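Local coordinates for protein beta subunit of a putative Aromatic-ring-hydroxylating dioxygenase (Novosphingobium aromaticivorans DSM 12444, PDB 3EBY) that probably serves as the beta subunit of an aromatic-ring-hydroxylating dioxygenase, partnering an alpha subunit that in this family carries the catalytic iron, at residues 34-39 / 72-77; 60-65 / 158-163. All blocks are in the same frame, centred on the assembly; numbering follows the deposited sequence. Where two conformers were deposited one is given.

Contact 1. Residues 34-39 / 72-77; sequences QWPTLF and DRVVAL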
loop_
_atom_site.group_PDB
_atom_site.type_symbol
_atom_site.label_atom_id
_atom_site.label_comp_id
_atom_site.label_asym_id
_atom_site.label_seq_id
_atom_site.Cartn_x
_atom_site.Cartn_y
_atom_site.Cartn_z
ATOM N N GLN A 34 -9.827 -20.065 5.805
ATOM C CA GLN A 34 -8.512 -19.837 6.418
ATOM C C GLN A 34 -8.551 -18.719 7.469
ATOM O O GLN A 34 -7.730 -18.688 8.384
ATOM C CB GLN A 34 -7.446 -19.481 5.347
ATOM C CG GLN A 34 -6.006 -19.220 5.946
ATOM C CD GLN A 34 -4.943 -18.744 4.896
ATOM O OE1 GLN A 34 -5.282 -18.346 3.783
ATOM N NE2 GLN A 34 -3.690 -18.701 5.310
ATOM N N TRP A 35 -9.523 -17.819 7.339
ATOM C CA TRP A 35 -9.534 -16.581 8.119
ATOM C C TRP A 35 -9.594 -16.823 9.650
ATOM O O TRP A 35 -8.788 -16.242 10.383
ATOM C CB TRP A 35 -10.650 -15.633 7.621
ATOM C CG TRP A 35 -10.869 -14.392 8.473
ATOM C CD1 TRP A 35 -10.067 -13.276 8.532
ATOM C CD2 TRP A 35 -12.035 -14.084 9.237
ATOM N NE1 TRP A 35 -10.632 -12.327 9.356
ATOM C CE2 TRP A 35 -11.843 -12.798 9.802
ATOM C CE3 TRP A 35 -13.220 -14.780 9.520
ATOM C CZ2 TRP A 35 -12.786 -12.197 10.642
ATOM C CZ3 TRP A 35 -14.153 -14.190 10.358
ATOM C CH2 TRP A 35 -13.948 -12.883 10.875
ATOM N N PRO A 36 -10.506 -17.707 10.123
ATOM C CA PRO A 36 -10.560 -17.951 11.574
ATOM C C PRO A 36 -9.258 -18.564 12.129
ATOM O O PRO A 36 -8.902 -18.291 13.254
ATOM C CB PRO A 36 -11.760 -18.907 11.731
ATOM C CG PRO A 36 -12.596 -18.680 10.502
ATOM C CD PRO A 36 -11.616 -18.389 9.419
ATOM N N THR A 37 -8.525 -19.312 11.288
ATOM C CA THR A 37 -7.269 -19.960 11.714
ATOM C C THR A 37 -6.131 -18.975 12.019
ATOM O O THR A 37 -5.123 -19.347 12.652
ATOM C CB THR A 37 -6.754 -21.007 10.670
ATOM O OG1 THR A 37 -6.136 -20.358 9.557
ATOM C CG2 THR A 37 -7.893 -21.959 10.215
ATOM N N LEU A 38 -6.285 -17.737 11.574
ATOM C CA LEU A 38 -5.268 -16.675 11.762
ATOM C C LEU A 38 -5.355 -16.045 13.159
ATOM O O LEU A 38 -4.549 -15.194 13.523
ATOM C CB LEU A 38 -5.427 -15.595 10.689
ATOM C CG LEU A 38 -5.456 -16.130 9.249
ATOM C CD1 LEU A 38 -5.583 -14.991 8.217
ATOM C CD2 LEU A 38 -4.174 -16.967 8.977
ATOM N N PHE A 39 -6.352 -16.468 13.916
ATOM C CA PHE A 39 -6.588 -15.977 15.285
ATOM C C PHE A 39 -6.355 -17.097 16.314
ATOM O O PHE A 39 -6.431 -18.290 15.992
ATOM C CB PHE A 39 -8.041 -15.511 15.432
ATOM C CG PHE A 39 -8.415 -14.331 14.558
ATOM C CD1 PHE A 39 -8.754 -14.511 13.228
ATOM C CD2 PHE A 39 -8.567 -13.053 15.128
ATOM C CE1 PHE A 39 -9.070 -13.390 12.417
ATOM C CE2 PHE A 39 -8.968 -11.962 14.349
ATOM C CZ PHE A 39 -9.231 -12.149 12.996
ATOM N N ASP A 72 -18.625 -19.112 12.779
ATOM C CA ASP A 72 -20.063 -18.944 12.528
ATOM C C ASP A 72 -20.298 -17.999 11.355
ATOM O O ASP A 72 -21.188 -18.235 10.538
ATOM C CB ASP A 72 -20.795 -18.398 13.746
ATOM C CG ASP A 72 -20.990 -19.434 14.852
ATOM O OD1 ASP A 72 -20.865 -20.646 14.594
ATOM O OD2 ASP A 72 -21.315 -18.995 15.984
ATOM N N ARG A 73 -19.521 -16.923 11.289
ATOM C CA ARG A 73 -19.633 -15.976 10.172
ATOM C C ARG A 73 -19.273 -16.621 8.819
ATOM O O ARG A 73 -19.966 -16.418 7.827
ATOM C CB ARG A 73 -18.764 -14.726 10.434
ATOM C CG ARG A 73 -18.822 -13.698 9.315
ATOM C CD ARG A 73 -18.238 -12.350 9.784
ATOM N NE ARG A 73 -19.133 -11.642 10.703
ATOM C CZ ARG A 73 -20.257 -11.018 10.325
ATOM N NH1 ARG A 73 -20.562 -10.891 9.036
ATOM N NH2 ARG A 73 -21.032 -10.441 11.227
ATOM N N VAL A 74 -18.180 -17.366 8.774
ATOM C CA VAL A 74 -17.756 -18.005 7.515
ATOM C C VAL A 74 -18.816 -19.007 7.040
ATOM O O VAL A 74 -19.219 -18.997 5.858
ATOM C CB VAL A 74 -16.409 -18.710 7.692
ATOM C CG1 VAL A 74 -16.064 -19.547 6.429
ATOM C CG2 VAL A 74 -15.308 -17.683 8.025
ATOM N N VAL A 75 -19.299 -19.831 7.971
ATOM C CA VAL A 75 -20.389 -20.795 7.690
ATOM C C VAL A 75 -21.635 -20.103 7.115
ATOM O O VAL A 75 -22.207 -20.556 6.119
ATOM C CB VAL A 75 -20.772 -21.591 8.945
ATOM C CG1 VAL A 75 -22.118 -22.323 8.739
ATOM C CG2 VAL A 75 -19.650 -22.579 9.319
ATOM N N ALA A 76 -22.061 -19.019 7.752
ATOM C CA ALA A 76 -23.222 -18.273 7.290
ATOM C C ALA A 76 -22.995 -17.666 5.881
ATOM O O ALA A 76 -23.903 -17.654 5.056
ATOM C CB ALA A 76 -23.576 -17.179 8.291
ATOM N N LEU A 77 -21.801 -17.132 5.635
ATOM C CA LEU A 77 -21.467 -16.548 4.336
ATOM C C LEU A 77 -21.497 -17.615 3.225
ATOM O O LEU A 77 -21.971 -17.358 2.111
ATOM C CB LEU A 77 -20.086 -15.869 4.393
ATOM C CG LEU A 77 -20.014 -14.583 5.235
ATOM C CD1 LEU A 77 -18.626 -13.961 5.198
ATOM C CD2 LEU A 77 -21.022 -13.588 4.793
#

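Contact 2. Residues 60-65 / 158-163; sequences AVMYCD and LLATPI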
loop_
_atom_site.group_PDB
_atom_site.type_symbol
_atom_site.label_atom_id
_atom_site.label_comp_id
_atom_site.label_asym_id
_atom_site.label_seq_id
_atom_site.Cartn_x
_atom_site.Cartn_y
_atom_site.Cartn_z
ATOM N N ALA A 60 -19.816 -1.602 17.898
ATOM C CA ALA A 60 -19.126 -2.344 16.864
ATOM C C ALA A 60 -20.162 -2.813 15.853
ATOM O O ALA A 60 -21.191 -3.362 16.228
ATOM C CB ALA A 60 -18.412 -3.544 17.468
ATOM N N VAL A 61 -19.859 -2.653 14.573
ATOM C CA VAL A 61 -20.754 -3.109 13.504
ATOM C C VAL A 61 -20.427 -4.560 13.059
ATOM O O VAL A 61 -21.172 -5.170 12.291
ATOM C CB VAL A 61 -20.717 -2.123 12.311
ATOM C CG1 VAL A 61 -21.539 -2.653 11.144
ATOM C CG2 VAL A 61 -21.244 -0.735 12.759
HETATM N N MSE A 62 -19.314 -5.095 13.548
HETATM C CA MSE A 62 -18.998 -6.514 13.405
HETATM C C MSE A 62 -18.232 -6.900 14.671
HETATM O O MSE A 62 -17.429 -6.116 15.193
HETATM C CB MSE A 62 -18.168 -6.781 12.131
HETATM C CG MSE A 62 -18.189 -8.211 11.677
HETATM SE SE MSE A 62 -17.343 -8.476 9.890
HETATM C CE MSE A 62 -17.688 -7.109 9.208
ATOM N N TYR A 63 -18.604 -8.015 15.285
ATOM C CA TYR A 63 -18.071 -8.316 16.606
ATOM C C TYR A 63 -18.022 -9.839 16.865
ATOM O O TYR A 63 -19.043 -10.539 16.712
ATOM C CB TYR A 63 -18.930 -7.645 17.652
ATOM C CG TYR A 63 -18.494 -7.910 19.069
ATOM C CD1 TYR A 63 -18.973 -9.007 19.769
ATOM C CD2 TYR A 63 -17.635 -7.041 19.719
ATOM C CE1 TYR A 63 -18.587 -9.232 21.078
ATOM C CE2 TYR A 63 -17.221 -7.276 20.995
ATOM C CZ TYR A 63 -17.711 -8.361 21.677
ATOM O OH TYR A 63 -17.307 -8.575 22.959
ATOM N N CYS A 64 -16.829 -10.335 17.194
ATOM C CA CYS A 64 -16.616 -11.765 17.499
ATOM C C CYS A 64 -15.695 -11.864 18.701
ATOM O O CYS A 64 -14.560 -11.412 18.635
ATOM C CB CYS A 64 -15.962 -12.476 16.333
ATOM S SG CYS A 64 -16.782 -12.382 14.729
ATOM N N ASP A 65 -16.142 -12.526 19.764
ATOM C CA ASP A 65 -15.327 -12.632 20.982
ATOM C C ASP A 65 -14.850 -14.065 21.262
ATOM O O ASP A 65 -14.415 -14.404 22.394
ATOM C CB ASP A 65 -16.088 -12.041 22.173
ATOM C CG ASP A 65 -17.346 -12.814 22.517
ATOM O OD1 ASP A 65 -17.633 -13.853 21.888
ATOM O OD2 ASP A 65 -18.051 -12.376 23.444
ATOM N N LEU A 158 -25.469 -6.794 6.210
ATOM C CA LEU A 158 -26.020 -8.144 5.987
ATOM C C LEU A 158 -24.980 -8.992 5.266
ATOM O O LEU A 158 -24.446 -8.589 4.210
ATOM C CB LEU A 158 -27.329 -8.083 5.161
ATOM C CG LEU A 158 -28.010 -9.432 4.824
ATOM C CD1 LEU A 158 -28.568 -10.074 6.098
ATOM C CD2 LEU A 158 -29.122 -9.251 3.780
ATOM N N LEU A 159 -24.658 -10.144 5.853
ATOM C CA LEU A 159 -23.704 -11.102 5.232
ATOM C C LEU A 159 -22.416 -10.402 4.799
ATOM O O LEU A 159 -21.910 -10.617 3.681
ATOM C CB LEU A 159 -24.373 -11.839 4.052
ATOM C CG LEU A 159 -25.550 -12.749 4.439
ATOM C CD1 LEU A 159 -26.310 -13.233 3.206
ATOM C CD2 LEU A 159 -25.119 -13.921 5.326
ATOM N N ALA A 160 -21.854 -9.617 5.723
ATOM C CA ALA A 160 -20.667 -8.831 5.472
ATOM C C ALA A 160 -19.389 -9.701 5.484
ATOM O O ALA A 160 -19.166 -10.497 6.404
ATOM C CB ALA A 160 -20.562 -7.698 6.524
ATOM N N THR A 161 -18.553 -9.566 4.461
ATOM C CA THR A 161 -17.263 -10.244 4.483
ATOM C C THR A 161 -16.324 -9.480 5.446
ATOM O O THR A 161 -16.423 -8.253 5.580
ATOM C CB THR A 161 -16.625 -10.366 3.061
ATOM O OG1 THR A 161 -16.615 -9.085 2.420
ATOM C CG2 THR A 161 -17.402 -11.362 2.203
ATOM N N PRO A 162 -15.473 -10.207 6.178
ATOM C CA PRO A 162 -14.565 -9.559 7.126
ATOM C C PRO A 162 -13.627 -8.527 6.496
ATOM O O PRO A 162 -13.311 -8.615 5.284
ATOM C CB PRO A 162 -13.774 -10.736 7.720
ATOM C CG PRO A 162 -14.661 -11.938 7.491
ATOM C CD PRO A 162 -15.312 -11.676 6.192
ATOM N N ILE A 163 -13.282 -7.518 7.297
ATOM C CA ILE A 163 -12.320 -6.479 6.955
ATOM C C ILE A 163 -10.932 -6.952 7.368
ATOM O O ILE A 163 -9.961 -6.804 6.616
ATOM C CB ILE A 163 -12.638 -5.117 7.674
ATOM C CG1 ILE A 163 -14.027 -4.612 7.317
ATOM C CG2 ILE A 163 -11.599 -4.029 7.297
ATOM C CD1 ILE A 163 -14.188 -4.349 5.832
ATOM O OXT ILE A 163 -10.759 -7.538 8.457
#

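Contact 1. Residues 34-39 / 72-77
The methyl CG2 of V74 fits against W35 and P36, bringing helix 67-79 up to the segment that follows helix 8-28 in this NTF2-like alpha+beta fold. CG2 lies 3.9 Å from W35 CE3, meeting the indole at its edge and near its plane. The same methyl sits 3.8 Å from P36 CG, with P36 CD only slightly farther away, so one branch of the valine is shared by an aromatic edge and a proline ring. Of the two valine methyls, CG2 is the one set beside the backbone N and opposite the carbonyl carbon (chi1 172° to CG1), and it faces the 34-39 segment. On the residue before V74, R73 makes a looser approach: its CD lies 4.5 Å from W35 CH2, coming in obliquely.

The indole is held from several directions. F39 CE1 lies 3.6 Å above one of its faces, displaced toward the rim, while Y45 meets the ring edge-to-face and W35 NE1 is hydrogen-bonded to Y23 OH. L70, on the same helix as V74, touches W35, P36 and F39, and L32 also packs on V74; together they make the contact a buried, apolar one.

Behind the touching residues the 34-38 backbone keeps a helical course, with L38 N bonded to W35 O. T37 folds back on the same turn: its OG1 donates to Q34 O over 2.6 Å, in the carbonyl plane and on a lone pair, with a C=O...OG1 angle of 137°.

Contact 2. Residues 60-65 / 158-163
M62, deposited as selenomethionine, reaches from the bulged start of the 60-65 segment to the C-terminal tail and meets A160, T161 and P162 with the last two atoms of its side chain. Its first part is stretched out: CG stands opposite the backbone N (chi1 -161°), and the chain continues extended to SE. That carries SE to 4.1 Å from P162 CA, where it rests against the proline's backbone carbon. The position of CE is less certain, because the modelled SE-CE bond is short and chi3, at -32°, has an unusual value. As modelled, the bend at chi3 puts CE alongside the tail, 4.0 Å from A160 CB, methyl against methyl, and equally near T161 O; these methyl distances share the doubt, whereas the SE contact depends less on it.

A160 points its CB at M62, whereas T161 turns its side chain the other way and offers only its carbonyl oxygen. The C-terminal carboxylate of I163 is buried and well satisfied: OXT is hydrogen-bonded to Y23 OH and Y45 OH, and O to H90 NE2 and Y130 OH, an arrangement likely to stabilise the negative charge and one that fixes the end of the chain inside the fold.

M62 belongs to a classic beta bulge, in which it and V61 both face V47 of strand 43-49. The contact lies beside strand 60-64, outermost in the sheet of this chain, with helix 67-79 packing R73 onto M62 and strand 142-150 meeting I163 through C148.

From the N terminus, the chain leaves helix 8-28, passes through 34-39 and strand 43-49, and reaches the edge strand at 60-65 before entering helix 67-79. There contact 1 closes the shorter of the two loops, at 72-77. Contact 2, already opened at 60-65, closes only at the C-terminal tail, after the long strands of the sheet, so the two loops cross and neither nests in the other. Their centres are about 11 Å apart, and they meet directly: W35 CZ2 packs 3.4 Å from P162 CB, and R73 NH1 makes a weak hydrogen bond with A160 O. Together they join helix 67-79, the segment after helix 8-28, the edge strand and the C-terminal tail.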